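Local coordinates for RabGDI protein (Plasmodium falciparum 3D7, PDB 3P1W), which probably acts as a Rab GDP-dissociation inhibitor, holding Rab GTPases in their GDP-bound form and so taking part in vesicle transport, at residues H20-I25 / Y302-I307; L30-L35 / S431-T436; S36-H41 / L106-V111; I96-N101 / P247-L252; N426-S431 / L447-N452. All coordinates share one frame; numbering follows the deposited sequence.

Overall arrangement
Contacts 1, 2, 3 and 5 gather round helix 30-41 in the Rossmann-like part of this Rab GDI; contact 4 lies in the second large sheet. Contact 1 pairs strand 20-26 with 300-303 and 305-308, and contact 5 continues that sheet through strand 427-429, their centres about 13 Å apart. Helix 30-41, which follows the first strand, supplies contacts 2 and 3, centred about 16 Å apart. Contacts 2 and 5 share Ser431. Contact 4 is about 31 Å from contact 1 between centres, yet strand 96-97 leads into helix 101-108 of contact 3. The C-terminal part of the chain thus returns to complete a domain begun at the N-terminus.

Contact 1: H20-I25 / Y302-I307; sequences HYDVII and YCDKVI
Tyr21 N donates to Tyr302 O at 2.9 Å, and three residues further on the same pattern returns as Ile24 N bonds to Lys305 O at 3.0 Å. Two bonds run the other way: Lys305 N to Asp22 O, and Ile307 N to Ile24 O at 3.0 Å. Between these pairs both chains turn a corner, at Asp22 and Asp304, and here Asp304 N makes only weak bonds, to the carbonyl oxygens of Tyr21 and Asp22. The imidazole of His20, its CG anti to the backbone N (chi1 -175°), swings across the neighbouring strand, and NE2 meets Asp304 OD1 at the ring edge in a weak 3.3 Å hydrogen bond; ring and carboxylate planes stand 59° apart. That carboxylate also lies beside the like charge of Asp22, with Asp22 OD1 and Asp304 OD2 4.1 Å apart. The approach is probably eased by Lys45, whose backbone N bonds to the other carboxylate oxygen of Asp22. This is the parallel strand pairing at the heart of a Rossmann-like sheet, with strand 46-49 hydrogen-bonded to strand 20-26 as well. Beyond the bends, the short strand axes of 23-25 and 305-307 run 23° from parallel. On the face that carries Val23, Ile25 and Ile307, Val23 CG1 reaches Ile307 CD1 at 3.9 Å, while the side chains of Ile25 and Ile307 lie alongside one another, pointing the same way. Leu35 and Leu39 of helix 30-41 cover Ile307 from that face. On the other face Ile24 lays its CG1-CD1 arm against Cys303, CG1 to CB 3.7 Å, with Ile293 of strand 290-295 packing on Ile24.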
# COMPACT_ATOMS: atom_id res chain seq x y z
N HIS A 20 25.32 -12.22 19.43
CA HIS A 20 24.50 -11.11 19.93
C HIS A 20 24.24 -10.06 18.85
O HIS A 20 25.15 -9.63 18.15
CB HIS A 20 25.12 -10.42 21.16
CG HIS A 20 24.23 -9.36 21.74
ND1 HIS A 20 24.19 -8.06 21.26
CD2 HIS A 20 23.32 -9.41 22.74
CE1 HIS A 20 23.30 -7.36 21.94
NE2 HIS A 20 22.76 -8.16 22.85
N TYR A 21 22.98 -9.63 18.77
CA TYR A 21 22.56 -8.62 17.80
C TYR A 21 21.79 -7.51 18.51
O TYR A 21 21.18 -7.73 19.55
CB TYR A 21 21.68 -9.26 16.72
CG TYR A 21 22.35 -10.41 16.02
CD1 TYR A 21 23.18 -10.18 14.93
CD2 TYR A 21 22.20 -11.72 16.47
CE1 TYR A 21 23.82 -11.22 14.29
CE2 TYR A 21 22.85 -12.77 15.84
CZ TYR A 21 23.66 -12.52 14.75
OH TYR A 21 24.31 -13.54 14.11
N ASP A 22 21.82 -6.32 17.94
CA ASP A 22 20.97 -5.24 18.44
C ASP A 22 19.50 -5.62 18.21
O ASP A 22 18.68 -5.54 19.13
CB ASP A 22 21.32 -3.93 17.75
CG ASP A 22 22.70 -3.42 18.14
OD1 ASP A 22 22.97 -3.35 19.35
OD2 ASP A 22 23.51 -3.10 17.23
N VAL A 23 19.19 -6.03 16.99
CA VAL A 23 17.82 -6.40 16.64
C VAL A 23 17.85 -7.69 15.83
O VAL A 23 18.68 -7.84 14.92
CB VAL A 23 17.11 -5.30 15.83
CG1 VAL A 23 15.63 -5.65 15.59
CG2 VAL A 23 17.21 -3.95 16.54
N ILE A 24 16.97 -8.63 16.17
CA ILE A 24 16.70 -9.77 15.29
C ILE A 24 15.31 -9.53 14.66
O ILE A 24 14.34 -9.15 15.33
CB ILE A 24 16.75 -11.12 16.02
CG1 ILE A 24 18.16 -11.38 16.57
CG2 ILE A 24 16.32 -12.28 15.10
CD1 ILE A 24 18.26 -12.64 17.41
N ILE A 25 15.24 -9.75 13.35
CA ILE A 25 14.04 -9.47 12.58
C ILE A 25 13.53 -10.78 12.05
O ILE A 25 14.31 -11.54 11.47
CB ILE A 25 14.31 -8.44 11.43
CG1 ILE A 25 14.73 -7.07 11.97
CG2 ILE A 25 13.02 -8.20 10.62
CD1 ILE A 25 16.23 -6.85 12.08
N TYR A 302 21.34 -14.03 20.90
CA TYR A 302 20.81 -13.09 21.87
C TYR A 302 20.58 -11.74 21.18
O TYR A 302 21.19 -11.46 20.14
CB TYR A 302 21.72 -13.03 23.10
CG TYR A 302 21.68 -14.31 23.89
CD1 TYR A 302 20.66 -14.55 24.82
CD2 TYR A 302 22.62 -15.32 23.68
CE1 TYR A 302 20.59 -15.74 25.53
CE2 TYR A 302 22.56 -16.52 24.40
CZ TYR A 302 21.54 -16.71 25.32
OH TYR A 302 21.46 -17.88 26.04
N CYS A 303 19.66 -10.95 21.71
CA CYS A 303 19.32 -9.65 21.12
C CYS A 303 18.65 -8.74 22.14
O CYS A 303 18.19 -9.20 23.19
CB CYS A 303 18.41 -9.84 19.90
SG CYS A 303 16.88 -10.72 20.27
N ASP A 304 18.64 -7.45 21.84
CA ASP A 304 18.01 -6.45 22.71
C ASP A 304 16.58 -6.15 22.25
O ASP A 304 15.74 -5.75 23.06
CB ASP A 304 18.84 -5.16 22.71
CG ASP A 304 20.24 -5.36 23.25
OD1 ASP A 304 20.42 -6.18 24.18
OD2 ASP A 304 21.17 -4.71 22.75
N LYS A 305 16.32 -6.33 20.96
CA LYS A 305 14.98 -6.13 20.41
C LYS A 305 14.67 -7.11 19.31
O LYS A 305 15.57 -7.62 18.64
CB LYS A 305 14.83 -4.69 19.87
CG LYS A 305 15.15 -3.59 20.92
CD LYS A 305 14.99 -2.19 20.36
CE LYS A 305 15.53 -1.10 21.28
NZ LYS A 305 15.02 -1.17 22.69
N VAL A 306 13.37 -7.31 19.07
CA VAL A 306 12.92 -8.11 17.96
C VAL A 306 11.89 -7.29 17.16
O VAL A 306 11.09 -6.56 17.75
CB VAL A 306 12.27 -9.43 18.43
CG1 VAL A 306 11.51 -10.14 17.30
CG2 VAL A 306 13.31 -10.37 19.01
N ILE A 307 11.93 -7.41 15.84
CA ILE A 307 10.83 -6.91 14.97
C ILE A 307 10.32 -8.10 14.24
O ILE A 307 11.11 -8.87 13.68
CB ILE A 307 11.32 -5.84 13.97
CG1 ILE A 307 11.85 -4.61 14.69
CG2 ILE A 307 10.17 -5.42 13.01
CD1 ILE A 307 12.78 -3.75 13.80

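Contact 2: L30-L35 / S431-T436; sequences LKECIL and SSYDAT
Lys31 and Tyr433 lie antiparallel along each other, the hydroxyl reaching the backbone N of Lys31 and the ammonium reaching Ser431. The lysine chain is extended beyond CG and runs along the phenol from the hydroxyl toward the ring's root: Lys31 CG lies 3.4 Å from Tyr433 OH, and Lys31 CE 3.8 Å from Tyr433 CE1. Its ammonium ends over the ring face, NZ 5.0 Å from the centroid and 18° off the normal, a cation-pi contact. From there NZ donates to Ser431 O at 2.8 Å, coming from above the carbonyl plane and not along a lone pair. It also gives a hydrogen bond to a water that passes one on to Ser432 O, and a salt bridge to Asp445 of helix 440-454 probably offsets its charge in this buried place. Tyr433, with CG anti to its carbonyl carbon (chi1 -62°), sends its ring back to the start of helix 30-41, where OH accepts from Lys31 N at 2.9 Å in an almost straight bond, 176° at the hydrogen. A second water lies between that hydroxyl and Glu32 OE1, to which it donates at 2.5 Å, while Glu32 OE2 bonds to Thr430. Further along, Asp434 OD1 takes both OG1 and N of Thr436, closing an Asx turn, and Lys94 forms a salt bridge to the same oxygen. The phenol oxygen thus binds an amide in the first turn of the helix that follows the first strand of the Rossmann-like fold, where dinucleotide-binding proteins of this fold commonly hold the cofactor's phosphates.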
# COMPACT_ATOMS: atom_id res chain seq x y z
N LEU A 30 7.74 -6.85 3.37
CA LEU A 30 8.25 -5.55 2.98
C LEU A 30 8.58 -4.67 4.17
O LEU A 30 9.68 -4.10 4.24
CB LEU A 30 7.25 -4.85 2.03
CG LEU A 30 7.11 -5.49 0.65
CD1 LEU A 30 5.99 -4.78 -0.13
CD2 LEU A 30 8.43 -5.46 -0.12
N LYS A 31 7.69 -4.58 5.15
CA LYS A 31 7.96 -3.75 6.32
C LYS A 31 9.24 -4.19 7.07
O LYS A 31 10.07 -3.35 7.45
CB LYS A 31 6.80 -3.77 7.29
CG LYS A 31 5.50 -3.07 6.81
CD LYS A 31 4.38 -3.41 7.79
CE LYS A 31 3.07 -2.81 7.43
NZ LYS A 31 2.06 -2.98 8.51
N GLU A 32 9.39 -5.49 7.26
CA GLU A 32 10.59 -6.04 7.93
C GLU A 32 11.88 -5.71 7.17
O GLU A 32 12.90 -5.34 7.77
CB GLU A 32 10.45 -7.54 8.12
CG GLU A 32 9.63 -7.95 9.36
CD GLU A 32 8.11 -7.78 9.19
OE1 GLU A 32 7.62 -7.82 8.04
OE2 GLU A 32 7.40 -7.61 10.21
N CYS A 33 11.83 -5.87 5.85
CA CYS A 33 12.98 -5.57 5.00
C CYS A 33 13.37 -4.09 5.06
O CYS A 33 14.56 -3.73 5.21
CB CYS A 33 12.68 -5.96 3.58
SG CYS A 33 12.58 -7.72 3.34
N ILE A 34 12.36 -3.21 4.98
CA ILE A 34 12.59 -1.76 5.05
C ILE A 34 13.19 -1.34 6.39
O ILE A 34 14.19 -0.57 6.45
CB ILE A 34 11.26 -0.97 4.75
CG1 ILE A 34 10.80 -1.24 3.32
CG2 ILE A 34 11.46 0.51 5.01
CD1 ILE A 34 9.30 -0.90 3.01
N LEU A 35 12.63 -1.87 7.48
CA LEU A 35 13.14 -1.60 8.81
C LEU A 35 14.56 -2.15 8.98
O LEU A 35 15.41 -1.50 9.57
CB LEU A 35 12.20 -2.18 9.89
CG LEU A 35 10.94 -1.36 10.17
CD1 LEU A 35 9.86 -2.19 10.84
CD2 LEU A 35 11.27 -0.11 10.97
N SER A 431 1.90 -4.56 11.85
CA SER A 431 0.50 -4.84 11.54
C SER A 431 0.36 -5.58 10.21
O SER A 431 1.23 -5.52 9.32
CB SER A 431 -0.32 -3.52 11.55
OG SER A 431 0.08 -2.67 10.50
N SER A 432 -0.75 -6.27 10.03
CA SER A 432 -1.01 -6.93 8.77
C SER A 432 -1.23 -5.86 7.70
O SER A 432 -1.68 -4.77 8.03
CB SER A 432 -2.24 -7.80 8.86
OG SER A 432 -2.15 -8.67 9.97
N TYR A 433 -0.91 -6.20 6.45
CA TYR A 433 -1.14 -5.29 5.31
C TYR A 433 -2.64 -5.13 5.10
O TYR A 433 -3.37 -6.12 5.07
CB TYR A 433 -0.45 -5.78 4.02
CG TYR A 433 1.04 -5.82 4.19
CD1 TYR A 433 1.83 -4.70 3.97
CD2 TYR A 433 1.64 -6.97 4.69
CE1 TYR A 433 3.18 -4.74 4.21
CE2 TYR A 433 3.00 -7.01 4.94
CZ TYR A 433 3.75 -5.90 4.69
OH TYR A 433 5.09 -5.94 4.97
N ASP A 434 -3.07 -3.88 4.98
CA ASP A 434 -4.51 -3.57 4.77
C ASP A 434 -4.90 -3.56 3.30
O ASP A 434 -4.07 -3.77 2.40
CB ASP A 434 -4.88 -2.26 5.51
CG ASP A 434 -4.29 -1.03 4.86
OD1 ASP A 434 -3.96 -1.06 3.65
OD2 ASP A 434 -4.18 0.01 5.54
N ALA A 435 -6.19 -3.35 3.04
CA ALA A 435 -6.74 -3.43 1.71
C ALA A 435 -6.29 -2.31 0.76
O ALA A 435 -6.54 -2.41 -0.43
CB ALA A 435 -8.30 -3.46 1.78
N THR A 436 -5.67 -1.24 1.26
CA THR A 436 -5.39 -0.08 0.38
C THR A 436 -4.46 -0.51 -0.80
O THR A 436 -3.64 -1.39 -0.64
CB THR A 436 -4.79 1.10 1.13
OG1 THR A 436 -3.54 0.73 1.76
CG2 THR A 436 -5.75 1.60 2.24
O HOH W 1 -0.36 -2.06 7.39
O HOH W 2 5.32 -7.37 7.08

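Contact 3: S36-H41 / L106-V111; sequences SGLLSH and LKKTRV
The packing is led by the His41 ring and the Lys108 side chain, which meet at about a right angle. Lys108 CG sits over one face of the imidazole, 4.1 Å from its centroid and 29° off the normal, a CH-pi contact. With CG anti to the backbone N (chi1 179°), His41 throws its ring outward from helix 30-41 to reach there. Apolar contacts fill in behind: Leu38 CD2 touches Thr109 CG2 at 3.7 Å and crosses the Lys108 chain, approaching CD at 4.1 Å. Thr109 CG2 also lies 4.0 Å from Gly37 C, so the methyl rests close against the helix backbone where the glycine brings no side chain. The polar ends of Lys108 and Thr109 are bonded outside the contact: Lys108, bent at chi3 and chi4, gives NZ to Tyr42 OH, and Thr109 OG1 bonds to Ile105 O. Behind Thr109 the chain leaves helix 101-108 through a Schellman motif, Arg110 taking positive phi and Val111 N bonding to Leu106 O. Helix 30-41 is thereby wedged between this helix end and the sheet, with Leu39 against Val23 and Ile25 of strand 20-26, Trp450 of helix 440-454 on Leu38, and Phe262 of helix 257-268 on Thr109.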
# COMPACT_ATOMS: atom_id res chain seq x y z
N SER A 36 14.83 -3.33 8.43
CA SER A 36 16.18 -3.91 8.46
C SER A 36 17.18 -2.98 7.75
O SER A 36 18.31 -2.76 8.24
CB SER A 36 16.20 -5.30 7.80
OG SER A 36 15.43 -6.23 8.53
N GLY A 37 16.76 -2.45 6.60
CA GLY A 37 17.53 -1.49 5.82
C GLY A 37 17.88 -0.25 6.62
O GLY A 37 19.05 0.15 6.67
N LEU A 38 16.87 0.34 7.25
CA LEU A 38 17.07 1.50 8.13
C LEU A 38 17.99 1.21 9.33
O LEU A 38 18.85 2.05 9.68
CB LEU A 38 15.72 2.00 8.65
CG LEU A 38 14.83 2.67 7.60
CD1 LEU A 38 13.44 2.85 8.17
CD2 LEU A 38 15.45 4.01 7.18
N LEU A 39 17.82 0.04 9.96
CA LEU A 39 18.70 -0.35 11.09
C LEU A 39 20.16 -0.50 10.63
O LEU A 39 21.08 0.00 11.27
CB LEU A 39 18.22 -1.66 11.73
CG LEU A 39 16.90 -1.51 12.50
CD1 LEU A 39 16.19 -2.87 12.77
CD2 LEU A 39 17.13 -0.74 13.77
N SER A 40 20.35 -1.21 9.52
CA SER A 40 21.68 -1.40 8.94
C SER A 40 22.29 -0.07 8.51
O SER A 40 23.49 0.18 8.69
CB SER A 40 21.60 -2.39 7.76
OG SER A 40 22.85 -2.53 7.09
N HIS A 41 21.47 0.82 7.95
CA HIS A 41 21.95 2.15 7.56
C HIS A 41 22.44 2.97 8.75
O HIS A 41 23.47 3.67 8.66
CB HIS A 41 20.86 2.91 6.81
CG HIS A 41 21.27 4.29 6.39
ND1 HIS A 41 20.89 5.42 7.09
CD2 HIS A 41 22.02 4.73 5.35
CE1 HIS A 41 21.39 6.49 6.49
NE2 HIS A 41 22.07 6.10 5.43
N LEU A 106 13.71 4.81 0.76
CA LEU A 106 14.50 4.09 -0.23
C LEU A 106 15.69 4.94 -0.69
O LEU A 106 16.73 4.39 -1.02
CB LEU A 106 13.66 3.67 -1.44
CG LEU A 106 12.60 2.60 -1.16
CD1 LEU A 106 11.59 2.54 -2.28
CD2 LEU A 106 13.23 1.24 -0.95
N LYS A 107 15.51 6.26 -0.74
CA LYS A 107 16.61 7.17 -1.09
C LYS A 107 17.67 7.12 -0.00
O LYS A 107 18.85 6.87 -0.28
CB LYS A 107 16.12 8.62 -1.25
CG LYS A 107 15.09 8.84 -2.36
CD LYS A 107 15.66 9.51 -3.59
CE LYS A 107 14.57 9.84 -4.60
NZ LYS A 107 15.19 10.43 -5.84
N LYS A 108 17.25 7.37 1.23
CA LYS A 108 18.16 7.38 2.38
C LYS A 108 19.00 6.11 2.49
O LYS A 108 20.22 6.19 2.72
CB LYS A 108 17.36 7.59 3.67
CG LYS A 108 18.19 7.42 4.95
CD LYS A 108 17.33 7.57 6.20
CE LYS A 108 16.96 9.02 6.46
NZ LYS A 108 18.15 9.82 6.84
N THR A 109 18.36 4.96 2.36
CA THR A 109 19.04 3.66 2.52
C THR A 109 19.80 3.23 1.25
O THR A 109 20.48 2.21 1.25
CB THR A 109 18.03 2.54 2.91
OG1 THR A 109 17.07 2.35 1.86
CG2 THR A 109 17.30 2.90 4.20
N ARG A 110 19.65 4.01 0.18
CA ARG A 110 20.32 3.78 -1.09
C ARG A 110 19.94 2.44 -1.70
O ARG A 110 20.77 1.75 -2.31
CB ARG A 110 21.85 3.90 -0.93
CG ARG A 110 22.29 5.12 -0.14
N VAL A 111 18.69 2.05 -1.52
CA VAL A 111 18.15 0.85 -2.14
C VAL A 111 17.45 1.18 -3.47
O VAL A 111 17.31 0.31 -4.32
CB VAL A 111 17.24 0.10 -1.14
CG1 VAL A 111 16.28 -0.83 -1.84
CG2 VAL A 111 18.12 -0.67 -0.16

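Contact 4: I96-N101 / P247-L252; sequences ILVGGN and PFIYPL
Ile96 and Ile249 form an antiparallel hydrogen-bonded pair in which both backbone groups of each residue are used: Ile96 N donates to Ile249 O and Ile249 N to Ile96 O, each at 2.9 Å. A third bond, Val98 N to Pro247 O, is 2.8 Å long and virtually straight at 179°, its donor nearly along the C=O axis. Between these bonded positions Leu97 and Phe248 face each other as a non-hydrogen-bonded pair, CA atoms 4.6 Å apart. There the backbone adds CA-H...O contacts, from Phe248 CA to Ile96 O and from Leu97 CA to Pro247 O. Leu97 O is taken within its own segment by Gly100 N in a type I turn. Phe248 and Tyr250 bond through their backbones to Val120 and Leu118 of strand 117-129, Phe248 N also donates to Ser246 OG, and the Tyr250 hydroxyl is bonded to Asp90. The side chains around these bonds are almost all apolar. Leu97, its CG anti to the backbone N (chi1 -172°), brings CD1 over the face of the Phe248 ring, 4.3 Å from the centroid in a CH-pi contact, and rests the same methyl 3.8 Å from Pro247 CB. On the other side of the sheet Val98 CG2 meets Ile249 CG2 at 3.8 Å, and Trp117 packs on both Ile96 and Ile249. Helix 226-243 packs on Val98, Pro247 and Ile249. With the facing amides and carbonyls of Ile96 and Ile249, and Val98 N with Pro247 O, paired across the strands, these polar groups can sit among apolar side chains.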
# COMPACT_ATOMS: atom_id res chain seq x y z
N ILE A 96 3.17 3.14 -5.05
CA ILE A 96 3.94 4.02 -4.16
C ILE A 96 3.83 5.47 -4.63
O ILE A 96 4.10 5.79 -5.79
CB ILE A 96 5.39 3.52 -4.17
CG1 ILE A 96 5.46 2.12 -3.55
CG2 ILE A 96 6.35 4.50 -3.46
CD1 ILE A 96 6.67 1.33 -4.00
N LEU A 97 3.40 6.35 -3.73
CA LEU A 97 3.25 7.76 -4.04
C LEU A 97 4.64 8.41 -4.21
O LEU A 97 5.49 8.30 -3.31
CB LEU A 97 2.44 8.47 -2.94
CG LEU A 97 2.01 9.92 -3.18
CD1 LEU A 97 0.97 10.06 -4.31
CD2 LEU A 97 1.47 10.56 -1.89
N VAL A 98 4.86 9.03 -5.36
CA VAL A 98 6.17 9.65 -5.69
C VAL A 98 6.66 10.55 -4.56
O VAL A 98 7.83 10.50 -4.20
CB VAL A 98 6.11 10.41 -7.01
CG1 VAL A 98 7.41 11.27 -7.23
CG2 VAL A 98 5.92 9.44 -8.14
N GLY A 99 5.77 11.33 -3.96
CA GLY A 99 6.15 12.27 -2.89
C GLY A 99 6.02 11.74 -1.47
O GLY A 99 6.21 12.49 -0.50
N GLY A 100 5.69 10.46 -1.32
CA GLY A 100 5.52 9.88 -0.00
C GLY A 100 6.84 9.50 0.65
O GLY A 100 7.92 9.66 0.06
N ASN A 101 6.72 8.94 1.85
CA ASN A 101 7.86 8.59 2.68
C ASN A 101 8.61 7.32 2.31
O ASN A 101 9.82 7.25 2.59
CB ASN A 101 7.41 8.54 4.14
CG ASN A 101 7.00 9.91 4.66
OD1 ASN A 101 7.53 10.92 4.22
ND2 ASN A 101 6.05 9.95 5.58
N PRO A 247 0.61 10.15 -9.99
CA PRO A 247 1.60 10.38 -8.94
C PRO A 247 2.12 9.08 -8.30
O PRO A 247 2.75 9.13 -7.25
CB PRO A 247 0.82 11.21 -7.91
CG PRO A 247 -0.58 10.75 -8.06
CD PRO A 247 -0.77 10.30 -9.50
N PHE A 248 1.89 7.94 -8.93
CA PHE A 248 2.29 6.64 -8.37
C PHE A 248 3.30 5.92 -9.25
O PHE A 248 3.23 5.99 -10.49
CB PHE A 248 1.08 5.71 -8.17
CG PHE A 248 0.05 6.27 -7.25
CD1 PHE A 248 0.18 6.13 -5.88
CD2 PHE A 248 -1.04 6.96 -7.76
CE1 PHE A 248 -0.78 6.70 -5.03
CE2 PHE A 248 -2.00 7.51 -6.91
CZ PHE A 248 -1.87 7.37 -5.55
N ILE A 249 4.21 5.20 -8.58
CA ILE A 249 5.19 4.34 -9.24
C ILE A 249 5.16 2.94 -8.67
O ILE A 249 4.62 2.69 -7.57
CB ILE A 249 6.64 4.90 -9.15
CG1 ILE A 249 7.07 5.12 -7.69
CG2 ILE A 249 6.73 6.18 -9.97
CD1 ILE A 249 8.53 5.63 -7.54
N TYR A 250 5.78 2.03 -9.42
CA TYR A 250 5.84 0.62 -9.07
C TYR A 250 7.09 0.07 -9.77
O TYR A 250 7.42 0.50 -10.87
CB TYR A 250 4.59 -0.07 -9.59
CG TYR A 250 4.33 -1.52 -9.22
CD1 TYR A 250 4.00 -1.91 -7.93
CD2 TYR A 250 4.30 -2.49 -10.22
CE1 TYR A 250 3.71 -3.23 -7.65
CE2 TYR A 250 4.01 -3.80 -9.94
CZ TYR A 250 3.73 -4.17 -8.68
OH TYR A 250 3.43 -5.51 -8.46
N PRO A 251 7.82 -0.82 -9.09
CA PRO A 251 9.07 -1.27 -9.68
C PRO A 251 8.88 -2.24 -10.82
O PRO A 251 7.94 -3.02 -10.80
CB PRO A 251 9.79 -1.98 -8.54
CG PRO A 251 9.00 -1.77 -7.33
CD PRO A 251 7.63 -1.32 -7.73
N LEU A 252 9.79 -2.20 -11.78
CA LEU A 252 9.85 -3.23 -12.79
C LEU A 252 10.01 -4.58 -12.08
O LEU A 252 10.86 -4.74 -11.20
CB LEU A 252 11.02 -2.96 -13.75
CG LEU A 252 11.21 -3.87 -14.95
CD1 LEU A 252 9.99 -3.83 -15.84
CD2 LEU A 252 12.46 -3.47 -15.74

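Contact 5: N426-S431 / L447-N452; sequences NIFVTS and LQIWEN
Strand 427-429 and helix 447-452 run nearly antiparallel, their short axes 163° apart in direction and 9.5 Å from each other at closest approach. Phe428 and Ile449 come nearest, CA to CA 6.7 Å. Ile449 sits in the middle of the contact: its CG2 touches Phe428 CB at 4.0 Å, and its other branch reaches along to Thr430. With CG1 anti to the carbonyl carbon (chi1 -69°), that branch carries CD1 to within 3.4 Å of Thr430 CG2, tighter than usual for two methyl groups. The helix packs here over strand 427-429, at the border of the Rossmann-like sheet, where the strand bonds in parallel to 305-308: Val306 O accepts from Phe428 N and Val306 N donates to Asn426 O. Leu35 of helix 30-41 presses on Ile449 as well. Further along, the Phe428 ring lies against the last turn of the helix segment, CE1 4.0 Å from Asn452 CB and CZ 3.7 Å from Asn452 O. Asn452 turns its amide back on its own helix: ND2 donates to Gln448 O at 2.9 Å, while its backbone N takes the same oxygen from the opposite face.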
# COMPACT_ATOMS: atom_id res chain seq x y z
N ASN A 426 10.03 -5.43 24.35
CA ASN A 426 10.91 -5.15 23.20
C ASN A 426 10.70 -6.06 21.98
O ASN A 426 11.62 -6.22 21.15
CB ASN A 426 12.39 -5.13 23.62
CG ASN A 426 12.73 -3.89 24.42
OD1 ASN A 426 12.32 -2.80 24.05
ND2 ASN A 426 13.51 -4.06 25.49
N ILE A 427 9.49 -6.61 21.86
CA ILE A 427 9.10 -7.36 20.67
C ILE A 427 8.09 -6.48 19.93
O ILE A 427 6.95 -6.30 20.40
CB ILE A 427 8.49 -8.72 21.00
CG1 ILE A 427 9.50 -9.59 21.78
CG2 ILE A 427 8.08 -9.46 19.71
CD1 ILE A 427 8.90 -10.85 22.34
N PHE A 428 8.55 -5.89 18.82
CA PHE A 428 7.75 -4.93 18.04
C PHE A 428 7.16 -5.68 16.89
O PHE A 428 7.91 -6.24 16.09
CB PHE A 428 8.65 -3.80 17.51
CG PHE A 428 9.22 -2.92 18.58
CD1 PHE A 428 8.65 -1.70 18.86
CD2 PHE A 428 10.30 -3.35 19.35
CE1 PHE A 428 9.16 -0.89 19.87
CE2 PHE A 428 10.82 -2.55 20.38
CZ PHE A 428 10.24 -1.32 20.63
N VAL A 429 5.83 -5.70 16.82
CA VAL A 429 5.11 -6.50 15.83
C VAL A 429 4.51 -5.59 14.76
O VAL A 429 3.82 -4.62 15.06
CB VAL A 429 4.00 -7.36 16.48
CG1 VAL A 429 3.35 -8.25 15.45
CG2 VAL A 429 4.60 -8.27 17.61
N THR A 430 4.81 -5.88 13.50
CA THR A 430 4.20 -5.14 12.37
C THR A 430 2.72 -5.53 12.23
O THR A 430 2.34 -6.68 12.46
CB THR A 430 4.95 -5.37 11.05
OG1 THR A 430 5.03 -6.77 10.76
CG2 THR A 430 6.35 -4.74 11.09
N SER A 431 1.90 -4.56 11.85
CA SER A 431 0.50 -4.84 11.54
C SER A 431 0.36 -5.58 10.21
O SER A 431 1.23 -5.52 9.32
CB SER A 431 -0.32 -3.52 11.55
OG SER A 431 0.08 -2.67 10.50
N LEU A 447 7.07 3.33 10.22
CA LEU A 447 7.57 4.56 10.86
C LEU A 447 7.23 4.65 12.36
O LEU A 447 8.05 5.12 13.14
CB LEU A 447 7.06 5.80 10.14
CG LEU A 447 7.75 6.02 8.79
CD1 LEU A 447 7.09 7.19 8.07
CD2 LEU A 447 9.26 6.25 8.95
N GLN A 448 6.03 4.21 12.73
CA GLN A 448 5.62 4.15 14.14
C GLN A 448 6.53 3.17 14.89
O GLN A 448 7.02 3.47 15.98
CB GLN A 448 4.14 3.75 14.26
CG GLN A 448 3.50 3.98 15.65
CD GLN A 448 2.07 3.43 15.75
OE1 GLN A 448 1.85 2.22 15.85
NE2 GLN A 448 1.09 4.32 15.74
N ILE A 449 6.77 1.99 14.32
CA ILE A 449 7.70 1.04 14.94
C ILE A 449 9.09 1.69 15.13
O ILE A 449 9.62 1.67 16.25
CB ILE A 449 7.80 -0.26 14.13
CG1 ILE A 449 6.48 -1.03 14.24
CG2 ILE A 449 9.01 -1.08 14.61
CD1 ILE A 449 6.37 -2.23 13.31
N TRP A 450 9.63 2.30 14.07
CA TRP A 450 10.93 3.00 14.16
C TRP A 450 10.99 4.05 15.29
O TRP A 450 11.93 4.04 16.11
CB TRP A 450 11.32 3.66 12.83
CG TRP A 450 12.68 4.30 12.91
CD1 TRP A 450 12.96 5.60 13.25
CD2 TRP A 450 13.93 3.66 12.69
NE1 TRP A 450 14.33 5.81 13.24
CE2 TRP A 450 14.94 4.64 12.90
CE3 TRP A 450 14.31 2.37 12.32
CZ2 TRP A 450 16.29 4.34 12.75
CZ3 TRP A 450 15.66 2.08 12.17
CH2 TRP A 450 16.63 3.06 12.39
N GLU A 451 9.99 4.93 15.34
CA GLU A 451 9.90 5.95 16.39
C GLU A 451 10.04 5.36 17.80
O GLU A 451 10.70 5.95 18.67
CB GLU A 451 8.58 6.72 16.30
CG GLU A 451 8.34 7.75 17.43
CD GLU A 451 7.08 8.62 17.24
OE1 GLU A 451 6.19 8.26 16.46
OE2 GLU A 451 6.99 9.68 17.90
N ASN A 452 9.39 4.23 18.02
CA ASN A 452 9.29 3.61 19.34
C ASN A 452 10.43 2.68 19.69
O ASN A 452 10.63 2.36 20.87
CB ASN A 452 7.95 2.90 19.48
CG ASN A 452 6.80 3.87 19.62
OD1 ASN A 452 6.70 4.55 20.62
ND2 ASN A 452 5.95 3.95 18.61